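Local coordinates for protein ArsR family transcriptional regulator (Staphylococcus aureus, PDB 6CDB) that probably binds DNA as a zinc-responsive transcriptional repressor of the ArsR family, working as a dimer with a winged helix-turn-helix fold, at residues A[32-37]-A[46-51]. The protein carries 1 engineered substitution. Numbering follows the deposited sequence.
Sequences MELLSV and SHQLNL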
ATOM      1  N   MET A  32       0.955 -10.842   5.572  1.00 28.17           N
ATOM      2  CA  MET A  32      -0.337 -10.194   5.351  1.00 28.01           C
ATOM      3  C   MET A  32      -1.191 -10.979   4.369  1.00 25.95           C
ATOM      4  O   MET A  32      -2.410 -11.067   4.537  1.00 27.15           O
ATOM      5  CB  MET A  32      -0.145  -8.770   4.837  1.00 25.47           C
ATOM      6  CG  MET A  32       0.526  -7.809   5.810  1.00 29.33           C
ATOM      7  SD  MET A  32      -0.525  -7.271   7.156  1.00 33.67           S
ATOM      8  CE  MET A  32      -1.497  -6.035   6.279  1.00 31.21           C
ATOM      9  N   GLU A  33      -0.584 -11.524   3.316  1.00 25.79           N
ATOM     10  CA  GLU A  33      -1.359 -12.315   2.370  1.00 31.21           C
ATOM     11  C   GLU A  33      -1.896 -13.584   3.036  1.00 31.92           C
ATOM     12  O   GLU A  33      -3.070 -13.946   2.847  1.00 31.61           O
ATOM     13  CB  GLU A  33      -0.500 -12.628   1.145  1.00 29.70           C
ATOM     14  CG  GLU A  33      -1.265 -13.155  -0.064  1.00 30.57           C
ATOM     15  CD  GLU A  33      -1.436 -14.660  -0.037  1.00 39.43           C
ATOM     16  OE1 GLU A  33      -0.597 -15.332   0.599  1.00 36.92           O
ATOM     17  OE2 GLU A  33      -2.407 -15.163  -0.636  1.00 41.59           O
ATOM     18  N   LEU A  34      -1.068 -14.246   3.859  1.00 27.83           N
ATOM     19  CA  LEU A  34      -1.552 -15.406   4.610  1.00 31.02           C
ATOM     20  C   LEU A  34      -2.776 -15.042   5.449  1.00 31.19           C
ATOM     21  O   LEU A  34      -3.790 -15.757   5.450  1.00 28.51           O
ATOM     22  CB  LEU A  34      -0.423 -15.962   5.494  1.00 29.80           C
ATOM     23  CG  LEU A  34      -0.579 -17.302   6.225  1.00 36.29           C
ATOM     24  CD1 LEU A  34       0.796 -17.898   6.545  1.00 32.15           C
ATOM     25  CD2 LEU A  34      -1.397 -17.158   7.507  1.00 35.99           C
ATOM     26  N   LEU A  35      -2.689 -13.932   6.186  1.00 31.10           N
ATOM     27  CA  LEU A  35      -3.810 -13.498   7.017  1.00 30.23           C
ATOM     28  C   LEU A  35      -5.011 -13.093   6.178  1.00 32.24           C
ATOM     29  O   LEU A  35      -6.154 -13.199   6.646  1.00 31.82           O
ATOM     30  CB  LEU A  35      -3.374 -12.337   7.914  1.00 25.72           C
ATOM     31  CG  LEU A  35      -2.310 -12.733   8.944  1.00 28.30           C
ATOM     32  CD1 LEU A  35      -1.797 -11.526   9.702  1.00 28.45           C
ATOM     33  CD2 LEU A  35      -2.903 -13.754   9.899  1.00 29.33           C
ATOM     34  N   SER A  36      -4.771 -12.629   4.947  1.00 30.52           N
ATOM     35  CA  SER A  36      -5.858 -12.278   4.040  1.00 31.09           C
ATOM     36  C   SER A  36      -6.634 -13.510   3.610  1.00 37.15           C
ATOM     37  O   SER A  36      -7.841 -13.421   3.355  1.00 37.83           O
ATOM     38  CB  SER A  36      -5.310 -11.542   2.817  1.00 32.85           C
ATOM     39  OG  SER A  36      -4.993 -12.435   1.771  1.00 32.40           O
ATOM     40  N   VAL A  37      -5.963 -14.656   3.510  1.00 34.01           N
ATOM     41  CA  VAL A  37      -6.676 -15.909   3.263  1.00 36.60           C
ATOM     42  C   VAL A  37      -7.354 -16.411   4.536  1.00 37.34           C
ATOM     43  O   VAL A  37      -8.539 -16.759   4.524  1.00 41.43           O
ATOM     44  CB  VAL A  37      -5.718 -16.963   2.683  1.00 36.62           C
ATOM     45  CG1 VAL A  37      -6.424 -18.328   2.554  1.00 40.08           C
ATOM     46  CG2 VAL A  37      -5.170 -16.496   1.336  1.00 35.31           C
ATOM     47  N   SER A  46       4.467 -18.903  11.223  1.00 33.56           N
ATOM     48  CA  SER A  46       5.871 -19.285  11.193  1.00 31.13           C
ATOM     49  C   SER A  46       6.070 -20.585  10.422  1.00 33.59           C
ATOM     50  O   SER A  46       6.908 -20.659   9.513  1.00 32.56           O
ATOM     51  CB  SER A  46       6.373 -19.407  12.627  1.00 29.85           C
ATOM     52  OG  SER A  46       7.378 -20.394  12.712  1.00 37.25           O
ATOM     53  N   HIS A  47       5.278 -21.612  10.752  1.00 33.44           N
ATOM     54  CA  HIS A  47       5.416 -22.901  10.077  1.00 35.31           C
ATOM     55  C   HIS A  47       5.104 -22.787   8.588  1.00 33.91           C
ATOM     56  O   HIS A  47       5.862 -23.276   7.742  1.00 32.95           O
ATOM     57  CB  HIS A  47       4.497 -23.925  10.729  1.00 36.49           C
ATOM     58  CG  HIS A  47       4.513 -25.256  10.050  1.00 39.39           C
ATOM     59  ND1 HIS A  47       3.472 -25.704   9.269  1.00 42.62           N
ATOM     60  CD2 HIS A  47       5.456 -26.226  10.019  1.00 37.64           C
ATOM     61  CE1 HIS A  47       3.760 -26.907   8.805  1.00 43.04           C
ATOM     62  NE2 HIS A  47       4.960 -27.246   9.243  1.00 42.34           N
ATOM     63  N   GLN A  48       3.998 -22.123   8.248  1.00 33.29           N
ATOM     64  CA  GLN A  48       3.567 -22.048   6.856  1.00 33.93           C
ATOM     65  C   GLN A  48       4.566 -21.283   5.993  1.00 34.22           C
ATOM     66  O   GLN A  48       4.843 -21.689   4.858  1.00 31.65           O
ATOM     67  CB  GLN A  48       2.178 -21.404   6.774  1.00 38.15           C
ATOM     68  CG  GLN A  48       1.489 -21.577   5.424  1.00 42.88           C
ATOM     69  CD  GLN A  48       1.738 -22.959   4.808  1.00 50.69           C
ATOM     70  OE1 GLN A  48       1.176 -23.969   5.253  1.00 49.76           O
ATOM     71  NE2 GLN A  48       2.594 -23.004   3.778  1.00 52.28           N
ATOM     72  N   LEU A  49       5.110 -20.171   6.501  1.00 31.13           N
ATOM     73  CA  LEU A  49       6.010 -19.339   5.701  1.00 31.64           C
ATOM     74  C   LEU A  49       7.483 -19.712   5.858  1.00 29.25           C
ATOM     75  O   LEU A  49       8.322 -19.165   5.142  1.00 32.94           O
ATOM     76  CB  LEU A  49       5.817 -17.849   6.052  1.00 29.31           C
ATOM     77  CG  LEU A  49       4.389 -17.333   5.864  1.00 30.47           C
ATOM     78  CD1 LEU A  49       4.260 -15.874   6.296  1.00 30.01           C
ATOM     79  CD2 LEU A  49       3.946 -17.505   4.412  1.00 31.19           C
ATOM     80  N   ASN A  50       7.810 -20.637   6.754  1.00 33.86           N
ATOM     81  CA  ASN A  50       9.196 -20.988   7.061  1.00 34.39           C
ATOM     82  C   ASN A  50       9.968 -19.757   7.538  1.00 34.07           C
ATOM     83  O   ASN A  50      11.026 -19.395   7.009  1.00 32.03           O
ATOM     84  CB  ASN A  50       9.892 -21.664   5.877  1.00 36.36           C
ATOM     85  CG  ASN A  50      11.137 -22.423   6.304  1.00 36.94           C
ATOM     86  OD1 ASN A  50      12.229 -22.217   5.774  1.00 40.45           O
ATOM     87  ND2 ASN A  50      10.978 -23.284   7.295  1.00 38.55           N
ATOM     88  N   LEU A  51       9.408 -19.112   8.556  1.00 32.83           N
ATOM     89  CA  LEU A  51      10.004 -17.989   9.257  1.00 30.88           C
ATOM     90  C   LEU A  51      10.013 -18.327  10.740  1.00 30.53           C
ATOM     91  O   LEU A  51       9.127 -19.033  11.226  1.00 34.39           O
ATOM     92  CB  LEU A  51       9.211 -16.689   9.000  1.00 29.46           C
ATOM     93  CG  LEU A  51       9.103 -16.290   7.525  1.00 31.08           C
ATOM     94  CD1 LEU A  51       8.093 -15.154   7.303  1.00 28.93           C
ATOM     95  CD2 LEU A  51      10.508 -15.911   6.997  1.00 28.64           C
TER
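Leu34 bridges helix 26-37 and helix 42-49 with a single methyl, CD1, which enters the angle between Gln48 and Leu49. Its CD1 lies 3.7 Å from Leu49 CG and 3.8 Å from Leu49 CD2, with Leu49 CD1 slightly farther, so it sits against the branch point of the isopropyl fork. Roughly at right angles to this, the same Leu34 CD1 meets Gln48 CB at 3.8 Å. With chi1 at -171°, Leu34 swings CG away from its backbone N and extends the branched end across the gap, which is wide: Leu34 CA and Leu49 CA are 8.6 Å apart. Two leucines suit the place because together their apolar branched ends fill the gap. Gln48 lends only its aliphatic base; a bend at chi2 (38°) carries the amide away from Leu34, which suits a polar residue at an exposed edge. Leu49 also packs on Ile31, one helical turn before Leu34, while its carbonyl accepts a hydrogen bond from Arg30. Asn50, the first residue past the helix, takes a positive phi of 58°, which asparagine tolerates well, completing a Schellman motif with Leu51 N bonded to Ser46 O at 3.1 Å; Ser46 OG adds a further bond to Leu51 O at 2.7 Å. This surface packing joins consecutive helices of the ArsR-type winged helix-turn-helix domain, just ahead of helix 53-65, probably the recognition helix.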